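Local coordinates for protein phosphoribosylamine--glycine ligase (Thermotoga maritima, PDB 1VKZ) that catalyses the ATP-dependent joining of glycine to 5-phosphoribosylamine, which yields glycinamide ribonucleotide in de novo purine biosynthesis, at residues Met232-Pro237 with Gly291-Glu296; Glu27-Trp32 with Val297-Asn302. All blocks are in the same frame, centred on the assembly; numbering follows the deposited sequence.

How the interactions relate
Both interactions use helix 294-301: in interaction 1 its first turn and the loop before it rest on strand 233-236, and in interaction 2 its second half runs beside helix 25-36 of the N-terminal domain. Their centres are about 10 Å apart, and they touch directly. V297 CG1 packs 3.5 Å from G236 N, and T295 CG2 lies 3.6 Å from I30 CG1. Along the chain, interaction 1 is nested inside the loop that interaction 2 closes. Interaction 1 is the one near the predicted active site, with the E294 side chain about 8 Å from that of N287, a probable magnesium ligand; interaction 2 lies away from it.

Interaction 1. Residues Met232-Pro237 with Gly291-Glu296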
HETATM    1  N   MSE A 232      -0.926  -6.946   8.640  1.00 41.26           N
HETATM    2  CA  MSE A 232      -0.439  -8.199   9.271  1.00 42.75           C
HETATM    3  C   MSE A 232      -0.644  -9.490   8.431  1.00 43.83           C
HETATM    4  O   MSE A 232      -0.257 -10.593   8.823  1.00 41.70           O
HETATM    5  CB  MSE A 232      -1.042  -8.358  10.650  1.00 40.90           C
HETATM    6  CG  MSE A 232      -0.512  -7.324  11.611  1.00 46.92           C
HETATM    7 SE   MSE A 232       1.438  -7.522  11.903  1.00 59.31          SE
HETATM    8  CE  MSE A 232       1.447  -9.104  13.253  1.00 60.26           C
ATOM      9  N   GLY A 233      -1.257  -9.337   7.277  1.00 44.16           N
ATOM     10  CA  GLY A 233      -1.308 -10.414   6.326  1.00 43.87           C
ATOM     11  C   GLY A 233      -2.333 -10.062   5.290  1.00 44.58           C
ATOM     12  O   GLY A 233      -3.022  -9.039   5.394  1.00 43.53           O
ATOM     13  N   SER A 234      -2.437 -10.916   4.284  1.00 45.01           N
ATOM     14  CA  SER A 234      -3.505 -10.799   3.316  1.00 43.39           C
ATOM     15  C   SER A 234      -3.658 -12.104   2.584  1.00 40.38           C
ATOM     16  O   SER A 234      -2.831 -13.017   2.685  1.00 38.23           O
ATOM     17  CB  SER A 234      -3.245  -9.663   2.344  1.00 43.41           C
ATOM     18  OG  SER A 234      -2.026  -9.903   1.706  1.00 52.44           O
ATOM     19  N   TRP A 235      -4.763 -12.211   1.885  1.00 38.89           N
ATOM     20  CA  TRP A 235      -4.927 -13.320   1.022  1.00 40.52           C
ATOM     21  C   TRP A 235      -5.705 -12.881  -0.174  1.00 40.34           C
ATOM     22  O   TRP A 235      -6.270 -11.795  -0.189  1.00 39.25           O
ATOM     23  CB  TRP A 235      -5.611 -14.447   1.735  1.00 38.69           C
ATOM     24  CG  TRP A 235      -6.978 -14.147   2.129  1.00 42.63           C
ATOM     25  CD1 TRP A 235      -7.417 -13.628   3.341  1.00 38.97           C
ATOM     26  CD2 TRP A 235      -8.145 -14.374   1.350  1.00 41.34           C
ATOM     27  NE1 TRP A 235      -8.786 -13.508   3.336  1.00 35.70           N
ATOM     28  CE2 TRP A 235      -9.263 -13.958   2.127  1.00 43.52           C
ATOM     29  CE3 TRP A 235      -8.372 -14.888   0.072  1.00 35.44           C
ATOM     30  CZ2 TRP A 235     -10.575 -14.046   1.652  1.00 43.79           C
ATOM     31  CZ3 TRP A 235      -9.667 -14.972  -0.390  1.00 39.54           C
ATOM     32  CH2 TRP A 235     -10.754 -14.564   0.397  1.00 41.21           C
ATOM     33  N   GLY A 236      -5.698 -13.724  -1.196  1.00 39.90           N
ATOM     34  CA  GLY A 236      -6.502 -13.472  -2.349  1.00 38.54           C
ATOM     35  C   GLY A 236      -6.493 -14.698  -3.209  1.00 37.89           C
ATOM     36  O   GLY A 236      -5.748 -15.655  -2.927  1.00 36.36           O
ATOM     37  N   PRO A 237      -7.294 -14.656  -4.275  1.00 39.09           N
ATOM     38  CA  PRO A 237      -8.105 -13.492  -4.586  1.00 38.43           C
ATOM     39  C   PRO A 237      -9.462 -13.520  -3.902  1.00 37.40           C
ATOM     40  O   PRO A 237     -10.008 -14.571  -3.682  1.00 34.64           O
ATOM     41  CB  PRO A 237      -8.251 -13.572  -6.100  1.00 36.81           C
ATOM     42  CG  PRO A 237      -8.188 -14.993  -6.413  1.00 39.32           C
ATOM     43  CD  PRO A 237      -7.465 -15.709  -5.286  1.00 40.55           C
ATOM     44  N   GLY A 291      -0.260  -1.548  -2.386  1.00 44.38           N
ATOM     45  CA  GLY A 291      -0.143  -1.850  -0.950  1.00 44.95           C
ATOM     46  C   GLY A 291       0.880  -2.929  -0.539  1.00 44.03           C
ATOM     47  O   GLY A 291       1.412  -3.666  -1.381  1.00 45.57           O
ATOM     48  N   ASP A 292       1.170  -2.968   0.765  1.00 42.61           N
ATOM     49  CA  ASP A 292       2.084  -3.925   1.406  1.00 43.86           C
ATOM     50  C   ASP A 292       1.351  -4.328   2.674  1.00 45.30           C
ATOM     51  O   ASP A 292       1.215  -3.512   3.558  1.00 46.23           O
ATOM     52  CB  ASP A 292       3.394  -3.240   1.778  1.00 45.38           C
ATOM     53  CG  ASP A 292       4.586  -4.209   1.947  1.00 47.41           C
ATOM     54  OD1 ASP A 292       4.452  -5.388   2.289  1.00 40.71           O
ATOM     55  OD2 ASP A 292       5.751  -3.837   1.755  1.00 52.54           O
ATOM     56  N   PRO A 293       0.878  -5.568   2.801  1.00 47.99           N
ATOM     57  CA  PRO A 293       1.304  -6.699   2.008  1.00 47.18           C
ATOM     58  C   PRO A 293       0.396  -7.144   0.866  1.00 48.67           C
ATOM     59  O   PRO A 293       0.435  -8.316   0.512  1.00 49.97           O
ATOM     60  CB  PRO A 293       1.355  -7.779   3.055  1.00 47.06           C
ATOM     61  CG  PRO A 293       0.292  -7.405   4.048  1.00 44.49           C
ATOM     62  CD  PRO A 293      -0.103  -5.983   3.812  1.00 49.43           C
ATOM     63  N   GLU A 294      -0.391  -6.257   0.262  1.00 48.34           N
ATOM     64  CA  GLU A 294      -1.232  -6.709  -0.864  1.00 47.65           C
ATOM     65  C   GLU A 294      -0.422  -7.118  -2.092  1.00 45.86           C
ATOM     66  O   GLU A 294      -0.786  -8.023  -2.803  1.00 44.52           O
ATOM     67  CB  GLU A 294      -2.234  -5.640  -1.291  1.00 48.77           C
ATOM     68  CG  GLU A 294      -3.360  -5.386  -0.301  1.00 52.58           C
ATOM     69  CD  GLU A 294      -3.144  -4.136   0.507  1.00 56.40           C
ATOM     70  OE1 GLU A 294      -1.996  -3.911   0.932  1.00 57.82           O
ATOM     71  OE2 GLU A 294      -4.122  -3.396   0.717  1.00 62.90           O
ATOM     72  N   THR A 295       0.654  -6.402  -2.360  1.00 46.34           N
ATOM     73  CA  THR A 295       1.508  -6.687  -3.518  1.00 46.21           C
ATOM     74  C   THR A 295       2.056  -8.099  -3.502  1.00 45.65           C
ATOM     75  O   THR A 295       2.035  -8.796  -4.524  1.00 49.18           O
ATOM     76  CB  THR A 295       2.690  -5.670  -3.586  1.00 48.38           C
ATOM     77  OG1 THR A 295       2.217  -4.331  -3.837  1.00 43.90           O
ATOM     78  CG2 THR A 295       3.645  -5.986  -4.756  1.00 47.76           C
ATOM     79  N   GLU A 296       2.563  -8.517  -2.348  1.00 47.44           N
ATOM     80  CA  GLU A 296       3.057  -9.896  -2.128  1.00 44.76           C
ATOM     81  C   GLU A 296       2.024 -10.888  -2.639  1.00 43.94           C
ATOM     82  O   GLU A 296       2.349 -11.803  -3.366  1.00 46.63           O
ATOM     83  CB  GLU A 296       3.323 -10.149  -0.629  1.00 42.98           C
ATOM     84  CG  GLU A 296       4.554  -9.456  -0.065  1.00 39.47           C
ATOM     85  CD  GLU A 296       4.360  -8.018   0.403  1.00 43.93           C
ATOM     86  OE1 GLU A 296       3.567  -7.220  -0.172  1.00 47.96           O
ATOM     87  OE2 GLU A 296       5.072  -7.657   1.357  1.00 45.71           O
TER
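S234 and P293 meet where strand 233-236 passes the start of helix 294-301. The serine side chain leaves the strand toward the helix, its OG held between the backbone N and the carbonyl carbon (chi1 58°), and from there makes a weak hydrogen bond to P293 O at 3.2 Å; the position of this hydroxyl is less certain than most. The pyrrolidine ring also turns toward the strand. Its CG atom sits 3.9 Å from G233 O, so the proline meets the strand partly through backbone, at a glycine whose backbone angles would press a CB against the carbonyl O of M232. P293 follows a cis peptide bond and occupies the N-cap position of the helix. Both segments belong to the ATP-grasp region, but strand 233-236 joins an antiparallel sheet built largely from strands later in the chain, where S234 bonds through its backbone to D330 of strand 327-334. That same strand and strand 374-382 also touch the proline. Beside it E294 approaches S234 with its backbone, CA lying 4.2 Å from S234 OG, while its side chain runs off to about 4 Å from that of S198, a predicted ATP-site residue. The turn leading into the helix is gripped at G291 O, which accepts both T295 N at 3.0 Å and T295 OG1 at 2.7 Å, the hydroxyl lying in the carbonyl plane at a C=O...O angle of 155°.

Interaction 2. Residues Glu27-Trp32 with Val297-Asn302; sequences EHAIGW and VIVTLN
V299 faces A29 and W32 across two nearly parallel helices, whose short-segment axes come within 9.4 Å at a crossing angle of 16°. One belongs to the N-terminal, Rossmann-like domain and the other to the ATP-grasp region, so this is packing between two parts of the ligase that are far apart in sequence. Going along 297-302, V299 comes first and carries most of the contact. Its CB stands 4.4 Å from A29 CB, where the small alanine lets the backbones come within 6.6 Å from A29 CA to V299 CA. With CG1 anti to the backbone N (chi1 171°), that methyl reaches the neighbouring helix and lies 3.5 Å from A29 O. T300 follows at the flank: its CA lies obliquely off the W32 ring, 4.5 Å from CZ3, and its OG1 hydrogen-bonds to E296 O one turn back. F357 of strand 356-364 touches both A29 and T300 and meets the W32 ring edge-to-face. The indole, carried across to the valine by a chi1 of 167°, presents its benzo edge, and V299 CG1 lies near the ring plane, 3.7 Å from W32 CE3.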
ATOM      1  N   GLU A  27       8.565  -4.499  -2.495  1.00 43.38           N
ATOM      2  CA  GLU A  27       9.662  -4.250  -3.380  1.00 41.38           C
ATOM      3  C   GLU A  27      10.305  -5.573  -3.770  1.00 43.39           C
ATOM      4  O   GLU A  27      10.593  -5.818  -4.945  1.00 43.38           O
ATOM      5  CB  GLU A  27      10.662  -3.338  -2.693  1.00 40.78           C
ATOM      6  CG  GLU A  27      10.212  -1.884  -2.596  1.00 42.45           C
ATOM      7  CD  GLU A  27       9.153  -1.579  -1.536  1.00 49.92           C
ATOM      8  OE1 GLU A  27       9.019  -2.284  -0.501  1.00 55.94           O
ATOM      9  OE2 GLU A  27       8.452  -0.583  -1.713  1.00 50.47           O
ATOM     10  N   HIS A  28      10.518  -6.424  -2.780  1.00 42.44           N
ATOM     11  CA  HIS A  28      11.102  -7.718  -3.019  1.00 42.40           C
ATOM     12  C   HIS A  28      10.154  -8.570  -3.850  1.00 40.23           C
ATOM     13  O   HIS A  28      10.578  -9.229  -4.767  1.00 42.48           O
ATOM     14  CB  HIS A  28      11.486  -8.385  -1.686  1.00 42.96           C
ATOM     15  CG  HIS A  28      12.212  -9.682  -1.844  1.00 34.19           C
ATOM     16  ND1 HIS A  28      12.297 -10.613  -0.830  1.00 34.50           N
ATOM     17  CD2 HIS A  28      12.878 -10.211  -2.897  1.00 42.31           C
ATOM     18  CE1 HIS A  28      12.983 -11.662  -1.259  1.00 37.83           C
ATOM     19  NE2 HIS A  28      13.331 -11.453  -2.514  1.00 34.97           N
ATOM     20  N   ALA A  29       8.869  -8.538  -3.551  1.00 42.23           N
ATOM     21  CA  ALA A  29       7.899  -9.236  -4.377  1.00 43.36           C
ATOM     22  C   ALA A  29       7.948  -8.754  -5.844  1.00 42.31           C
ATOM     23  O   ALA A  29       8.036  -9.565  -6.780  1.00 44.14           O
ATOM     24  CB  ALA A  29       6.531  -9.092  -3.803  1.00 44.37           C
ATOM     25  N   ILE A  30       7.914  -7.450  -6.046  1.00 41.13           N
ATOM     26  CA  ILE A  30       7.982  -6.894  -7.394  1.00 42.78           C
ATOM     27  C   ILE A  30       9.284  -7.316  -8.112  1.00 42.33           C
ATOM     28  O   ILE A  30       9.255  -7.807  -9.226  1.00 42.92           O
ATOM     29  CB  ILE A  30       7.810  -5.403  -7.363  1.00 40.86           C
ATOM     30  CG1 ILE A  30       6.381  -5.060  -6.935  1.00 43.88           C
ATOM     31  CG2 ILE A  30       8.050  -4.851  -8.729  1.00 46.15           C
ATOM     32  CD1 ILE A  30       6.168  -3.617  -6.594  1.00 38.94           C
ATOM     33  N   GLY A  31      10.401  -7.213  -7.421  1.00 42.71           N
ATOM     34  CA  GLY A  31      11.660  -7.693  -7.971  1.00 41.52           C
ATOM     35  C   GLY A  31      11.713  -9.178  -8.172  1.00 41.42           C
ATOM     36  O   GLY A  31      12.430  -9.660  -8.996  1.00 38.96           O
ATOM     37  N   TRP A  32      10.976  -9.922  -7.362  1.00 47.08           N
ATOM     38  CA  TRP A  32      11.009 -11.381  -7.452  1.00 46.68           C
ATOM     39  C   TRP A  32      10.369 -11.806  -8.782  1.00 47.86           C
ATOM     40  O   TRP A  32      10.958 -12.555  -9.530  1.00 45.87           O
ATOM     41  CB  TRP A  32      10.316 -11.986  -6.227  1.00 46.56           C
ATOM     42  CG  TRP A  32      10.023 -13.443  -6.339  1.00 42.32           C
ATOM     43  CD1 TRP A  32      10.867 -14.475  -6.090  1.00 41.26           C
ATOM     44  CD2 TRP A  32       8.768 -14.032  -6.715  1.00 42.62           C
ATOM     45  NE1 TRP A  32      10.223 -15.676  -6.294  1.00 38.67           N
ATOM     46  CE2 TRP A  32       8.936 -15.434  -6.687  1.00 39.74           C
ATOM     47  CE3 TRP A  32       7.508 -13.513  -7.058  1.00 43.60           C
ATOM     48  CZ2 TRP A  32       7.902 -16.324  -6.990  1.00 42.91           C
ATOM     49  CZ3 TRP A  32       6.481 -14.411  -7.385  1.00 45.36           C
ATOM     50  CH2 TRP A  32       6.687 -15.792  -7.332  1.00 41.93           C
ATOM     51  N   VAL A 297       0.768 -10.683  -2.272  1.00 43.63           N
ATOM     52  CA  VAL A 297      -0.284 -11.622  -2.645  1.00 44.07           C
ATOM     53  C   VAL A 297      -0.600 -11.557  -4.133  1.00 40.79           C
ATOM     54  O   VAL A 297      -0.696 -12.577  -4.788  1.00 42.39           O
ATOM     55  CB  VAL A 297      -1.545 -11.404  -1.800  1.00 41.65           C
ATOM     56  CG1 VAL A 297      -2.646 -12.345  -2.230  1.00 46.76           C
ATOM     57  CG2 VAL A 297      -1.230 -11.689  -0.372  1.00 51.32           C
ATOM     58  N   ILE A 298      -0.795 -10.354  -4.636  1.00 41.08           N
ATOM     59  CA  ILE A 298      -1.139 -10.119  -6.028  1.00 41.67           C
ATOM     60  C   ILE A 298      -0.073 -10.725  -6.912  1.00 42.27           C
ATOM     61  O   ILE A 298      -0.357 -11.473  -7.816  1.00 45.88           O
ATOM     62  CB  ILE A 298      -1.289  -8.592  -6.298  1.00 40.94           C
ATOM     63  CG1 ILE A 298      -2.538  -8.038  -5.592  1.00 42.93           C
ATOM     64  CG2 ILE A 298      -1.373  -8.311  -7.804  1.00 44.87           C
ATOM     65  CD1 ILE A 298      -2.567  -6.435  -5.361  1.00 41.82           C
ATOM     66  N   VAL A 299       1.173 -10.395  -6.632  1.00 45.27           N
ATOM     67  CA  VAL A 299       2.322 -10.920  -7.379  1.00 45.29           C
ATOM     68  C   VAL A 299       2.393 -12.450  -7.355  1.00 45.33           C
ATOM     69  O   VAL A 299       2.666 -13.085  -8.364  1.00 43.65           O
ATOM     70  CB  VAL A 299       3.626 -10.308  -6.817  1.00 44.32           C
ATOM     71  CG1 VAL A 299       4.841 -10.962  -7.384  1.00 48.27           C
ATOM     72  CG2 VAL A 299       3.665  -8.796  -7.108  1.00 49.86           C
ATOM     73  N   THR A 300       2.137 -13.040  -6.194  1.00 46.07           N
ATOM     74  CA  THR A 300       2.212 -14.482  -6.066  1.00 44.70           C
ATOM     75  C   THR A 300       1.076 -15.102  -6.818  1.00 43.69           C
ATOM     76  O   THR A 300       1.172 -16.238  -7.179  1.00 44.62           O
ATOM     77  CB  THR A 300       2.163 -14.935  -4.596  1.00 42.89           C
ATOM     78  OG1 THR A 300       3.219 -14.327  -3.869  1.00 40.74           O
ATOM     79  CG2 THR A 300       2.474 -16.413  -4.469  1.00 50.13           C
ATOM     80  N   LEU A 301      -0.002 -14.358  -7.065  1.00 45.55           N
ATOM     81  CA  LEU A 301      -1.145 -14.916  -7.809  1.00 44.56           C
ATOM     82  C   LEU A 301      -0.925 -15.020  -9.314  1.00 44.70           C
ATOM     83  O   LEU A 301      -1.571 -15.827  -9.957  1.00 45.52           O
ATOM     84  CB  LEU A 301      -2.425 -14.122  -7.539  1.00 45.05           C
ATOM     85  CG  LEU A 301      -3.039 -14.324  -6.154  1.00 39.94           C
ATOM     86  CD1 LEU A 301      -4.144 -13.301  -5.912  1.00 44.78           C
ATOM     87  CD2 LEU A 301      -3.566 -15.743  -5.976  1.00 37.11           C
ATOM     88  N   ASN A 302      -0.039 -14.194  -9.870  1.00 46.81           N
ATOM     89  CA  ASN A 302       0.352 -14.282 -11.301  1.00 44.43           C
ATOM     90  C   ASN A 302       1.565 -13.429 -11.650  1.00 43.16           C
ATOM     91  O   ASN A 302       1.401 -12.358 -12.205  1.00 46.72           O
ATOM     92  CB  ASN A 302      -0.791 -13.837 -12.224  1.00 44.25           C
ATOM     93  CG  ASN A 302      -0.499 -14.135 -13.678  1.00 41.28           C
ATOM     94  OD1 ASN A 302       0.564 -14.648 -13.992  1.00 47.53           O
ATOM     95  ND2 ASN A 302      -1.433 -13.817 -14.566  1.00 33.34           N
TER